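Local structure of MAR1 Ribonuclease (Caenorhabditis elegans, 2B34) at residues R9-P12 and T13-A16; T94-T97 and L98-V101. The protein probably acts as a hydrolase of the isochorismatase family and may be a ribonuclease. All blocks are in the same frame, centred on the assembly; numbering follows the deposited sequence.

Contact 1 of 2, residues R9-P12 and T13-A16; sequences RINP and TNSA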
loop_
_atom_site.group_PDB
_atom_site.type_symbol
_atom_site.label_atom_id
_atom_site.label_comp_id
_atom_site.label_asym_id
_atom_site.label_seq_id
_atom_site.Cartn_x
_atom_site.Cartn_y
_atom_site.Cartn_z
ATOM N N ARG A 9 -8.091 14.259 14.161
ATOM C CA ARG A 9 -9.544 14.170 14.321
ATOM C C ARG A 9 -10.244 15.450 13.882
ATOM O O ARG A 9 -10.312 16.428 14.632
ATOM C CB ARG A 9 -9.921 13.818 15.767
ATOM C CG ARG A 9 -9.234 12.572 16.334
ATOM C CD ARG A 9 -9.440 11.313 15.471
ATOM N NE ARG A 9 -10.827 10.843 15.452
ATOM C CZ ARG A 9 -11.398 10.117 16.411
ATOM N NH1 ARG A 9 -10.715 9.770 17.493
ATOM N NH2 ARG A 9 -12.663 9.740 16.289
ATOM N N ILE A 10 -10.763 15.427 12.659
ATOM C CA ILE A 10 -11.459 16.572 12.085
ATOM C C ILE A 10 -12.804 16.826 12.750
ATOM O O ILE A 10 -13.575 15.900 13.015
ATOM C CB ILE A 10 -11.691 16.425 10.556
ATOM C CG1 ILE A 10 -12.290 15.051 10.212
ATOM C CG2 ILE A 10 -10.411 16.686 9.794
ATOM C CD1 ILE A 10 -12.965 14.986 8.841
ATOM N N ASN A 11 -13.060 18.100 13.026
ATOM C CA ASN A 11 -14.392 18.578 13.362
ATOM C C ASN A 11 -14.583 19.946 12.695
ATOM O O ASN A 11 -13.612 20.511 12.184
ATOM C CB ASN A 11 -14.619 18.601 14.888
ATOM C CG ASN A 11 -13.664 19.529 15.624
ATOM O OD1 ASN A 11 -13.427 20.665 15.211
ATOM N ND2 ASN A 11 -13.131 19.052 16.740
ATOM N N PRO A 12 -15.826 20.466 12.662
ATOM C CA PRO A 12 -16.082 21.759 12.010
ATOM C C PRO A 12 -15.282 22.950 12.551
ATOM O O PRO A 12 -15.154 23.959 11.853
ATOM C CB PRO A 12 -17.582 21.979 12.245
ATOM C CG PRO A 12 -18.135 20.593 12.420
ATOM C CD PRO A 12 -17.071 19.868 13.181
ATOM N N THR A 13 -14.745 22.836 13.766
ATOM C CA THR A 13 -14.042 23.961 14.397
ATOM C C THR A 13 -12.519 23.968 14.208
ATOM O O THR A 13 -11.868 24.978 14.484
ATOM C CB THR A 13 -14.381 24.100 15.907
ATOM O OG1 THR A 13 -13.996 22.910 16.604
ATOM C CG2 THR A 13 -15.873 24.352 16.111
ATOM N N ASN A 14 -11.952 22.857 13.733
ATOM C CA ASN A 14 -10.500 22.776 13.527
ATOM C C ASN A 14 -10.073 22.556 12.067
ATOM O O ASN A 14 -8.899 22.282 11.793
ATOM C CB ASN A 14 -9.882 21.706 14.448
ATOM C CG ASN A 14 -10.257 20.280 14.047
ATOM O OD1 ASN A 14 -10.893 20.050 13.015
ATOM N ND2 ASN A 14 -9.841 19.311 14.863
ATOM N N SER A 15 -11.025 22.693 11.146
ATOM C CA SER A 15 -10.835 22.305 9.748
ATOM C C SER A 15 -11.108 23.415 8.732
ATOM O O SER A 15 -11.873 24.343 8.990
ATOM C CB SER A 15 -11.717 21.093 9.414
ATOM O OG SER A 15 -11.362 19.965 10.201
ATOM N N ALA A 16 -10.470 23.298 7.571
ATOM C CA ALA A 16 -10.765 24.153 6.424
ATOM C C ALA A 16 -10.894 23.304 5.167
ATOM O O ALA A 16 -10.212 22.280 5.022
ATOM C CB ALA A 16 -9.683 25.220 6.240
HETATM O O HOH W 1 -12.890 25.229 11.273
#
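N11 and N14 close a type I beta turn, N14 N donating to N11 O over 3.3 Å, with P12 and T13 at its corners and strand 15-20 starting immediately after it. The N11 side chain adds an Asx turn to this bend. With chi1 at 61°, its CG lies between the backbone N and the carbonyl carbon, and OD1 curls forward over the chain to accept two hydrogen bonds from T13. The amide T13 N reaches it at 2.9 Å, moderately tilted from the carbonyl plane, while the hydroxyl T13 OG1 comes from above that plane at 2.7 Å. The N14 amide stacks against this group, its plane 17° from that of N11, while the two side chains cross at about a right angle. N14 grips the incoming chain at two points. Its ND2 donates to R9 O at 2.9 Å, the acceptor lying in the plane of the amide, and its OD1 takes an almost straight N-H from N11 N, also at 2.9 Å, from above the carbonyl plane. S15 OG lies 3.0 Å from N11 O and about as near N14 OD1, so it can donate to either, and it also touches I10 CG2 at 3.4 Å. A water donates to both P12 O and S15 O, linking turn and strand. Without the carboxamide, as with an alanine at N11, the T13 hydroxyl and amide would probably lose their common acceptor and N14 its stacking partner. R9 turns its guanidinium to E124 and D121 of the second subunit. The N14 backbone pairs with Q102 and N103, that of A16 with N103 and I105, beside strand 103-109. Bonded to backbone at both ends, the N14 amide is probably held against rotation.

Contact 2 of 2, residues T94-T97 and L98-V101; sequences TEDT and LKKV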
loop_
_atom_site.group_PDB
_atom_site.type_symbol
_atom_site.label_atom_id
_atom_site.label_comp_id
_atom_site.label_asym_id
_atom_site.label_seq_id
_atom_site.Cartn_x
_atom_site.Cartn_y
_atom_site.Cartn_z
ATOM N N THR A 94 -3.456 32.722 2.017
ATOM C CA THR A 94 -4.049 31.577 2.724
ATOM C C THR A 94 -3.450 31.359 4.112
ATOM O O THR A 94 -3.919 30.506 4.868
ATOM C CB THR A 94 -3.934 30.254 1.909
ATOM O OG1 THR A 94 -2.556 29.909 1.731
ATOM C CG2 THR A 94 -4.614 30.386 0.551
ATOM N N GLU A 95 -2.416 32.128 4.445
ATOM C CA GLU A 95 -1.674 31.934 5.695
ATOM C C GLU A 95 -2.522 32.131 6.959
ATOM O O GLU A 95 -2.497 31.285 7.855
ATOM C CB GLU A 95 -0.399 32.793 5.710
ATOM C CG GLU A 95 0.645 32.331 4.675
ATOM C CD GLU A 95 1.876 33.225 4.586
ATOM O OE1 GLU A 95 1.944 34.256 5.295
ATOM O OE2 GLU A 95 2.786 32.891 3.794
ATOM N N ASP A 96 -3.286 33.222 7.013
ATOM C CA ASP A 96 -4.147 33.522 8.164
ATOM C C ASP A 96 -5.215 32.451 8.420
ATOM O O ASP A 96 -5.522 32.142 9.574
ATOM C CB ASP A 96 -4.801 34.901 8.018
ATOM C CG ASP A 96 -3.871 36.044 8.409
ATOM O OD1 ASP A 96 -2.772 35.787 8.949
ATOM O OD2 ASP A 96 -4.247 37.211 8.178
ATOM N N THR A 97 -5.777 31.900 7.344
ATOM C CA THR A 97 -6.716 30.775 7.433
ATOM C C THR A 97 -6.038 29.553 8.056
ATOM O O THR A 97 -6.600 28.907 8.944
ATOM C CB THR A 97 -7.284 30.396 6.035
ATOM O OG1 THR A 97 -7.947 31.527 5.462
ATOM C CG2 THR A 97 -8.277 29.234 6.130
ATOM N N LEU A 98 -4.825 29.258 7.587
ATOM C CA LEU A 98 -4.076 28.075 8.014
ATOM C C LEU A 98 -3.590 28.134 9.464
ATOM O O LEU A 98 -3.410 27.095 10.102
ATOM C CB LEU A 98 -2.895 27.815 7.067
ATOM C CG LEU A 98 -3.221 27.368 5.636
ATOM C CD1 LEU A 98 -1.948 27.203 4.819
ATOM C CD2 LEU A 98 -4.036 26.078 5.631
ATOM N N LYS A 99 -3.377 29.345 9.976
ATOM C CA LYS A 99 -2.985 29.531 11.372
ATOM C C LYS A 99 -4.146 29.303 12.342
ATOM O O LYS A 99 -3.934 29.123 13.541
ATOM C CB LYS A 99 -2.346 30.910 11.582
ATOM C CG LYS A 99 -0.867 30.953 11.195
ATOM C CD LYS A 99 -0.264 32.356 11.312
ATOM C CE LYS A 99 -0.326 33.108 9.984
ATOM N NZ LYS A 99 0.515 34.346 9.995
ATOM N N LYS A 100 -5.369 29.297 11.818
ATOM C CA LYS A 100 -6.562 29.088 12.634
ATOM C C LYS A 100 -7.016 27.627 12.677
ATOM O O LYS A 100 -7.853 27.263 13.511
ATOM C CB LYS A 100 -7.711 29.960 12.129
ATOM C CG LYS A 100 -7.689 31.399 12.618
ATOM C CD LYS A 100 -8.983 32.126 12.247
ATOM C CE LYS A 100 -10.210 31.474 12.905
ATOM N NZ LYS A 100 -11.492 32.086 12.446
ATOM N N VAL A 101 -6.477 26.796 11.784
ATOM C CA VAL A 101 -6.900 25.391 11.691
ATOM C C VAL A 101 -5.762 24.387 11.906
ATOM O O VAL A 101 -4.586 24.739 11.827
ATOM C CB VAL A 101 -7.641 25.085 10.350
ATOM C CG1 VAL A 101 -8.935 25.878 10.259
ATOM C CG2 VAL A 101 -6.742 25.352 9.141
#
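The short helix 95-98 and the loop that leaves it lie in the crossover from strand 81-84 to strand 103-109, part of the parallel alpha/beta fold of the isochorismatase family. Two alpha-helical bonds define it. L98 N donates to T94 O at 3.1 Å in the carbonyl plane, and K99 N meets E95 O at 3.0 Å nearly end-on to the C=O bond. The next bond spans only three residues: K100 N approaches T97 O at 3.2 Å from well above the carbonyl plane. L98 and T94 are the buried side chains here. The CG of L98, anti to the carbonyl carbon with chi1 at -68°, is laid back along the helix so that it touches T94 O at 3.3 Å, and the side chain runs alongside that of T94, pointing the same way. On the outer side K99 doubles back. A bend at chi3 (-93°) carries CE over E95 O, 3.5 Å away, and brings NZ to 3.7 Å from D96 OD1, a long salt bridge in which the two side chains cross at a slant. Such a bond at the surface probably contributes modestly, with the E95 carboxylate adding a more distant favourable charge. V101 CG2 lies 3.6 Å from T97 O. T94 OG1 is held by I91 O in the preceding loop. L98 packs on F18 of strand 15-20 and on C90, R125 and L127, while T94 and T97 rest on I55 of strand 54-59, which seats the helix across two strands of the sheet.

Contacts 1 and 2 lie about 13 Å apart between centres and deliver the chain into adjacent parallel strands, 15-20 and 103-109 respectively. They meet directly where V101 CB packs 3.4 Å from N14 O and, less closely, where T97 CG2 faces A16 CB. Contact 1 is mainly a surface bend, built from side-chain amides and hydroxyls bonded to backbone, and through R9 it also reaches a second subunit. Contact 2 is partly buried and two-sided: main-chain bonds shape it, L98 packs inward on neighbours that include F18, C90 and L127, and the charged D96 and K99 remain outside. No other chain of the assembly touches it.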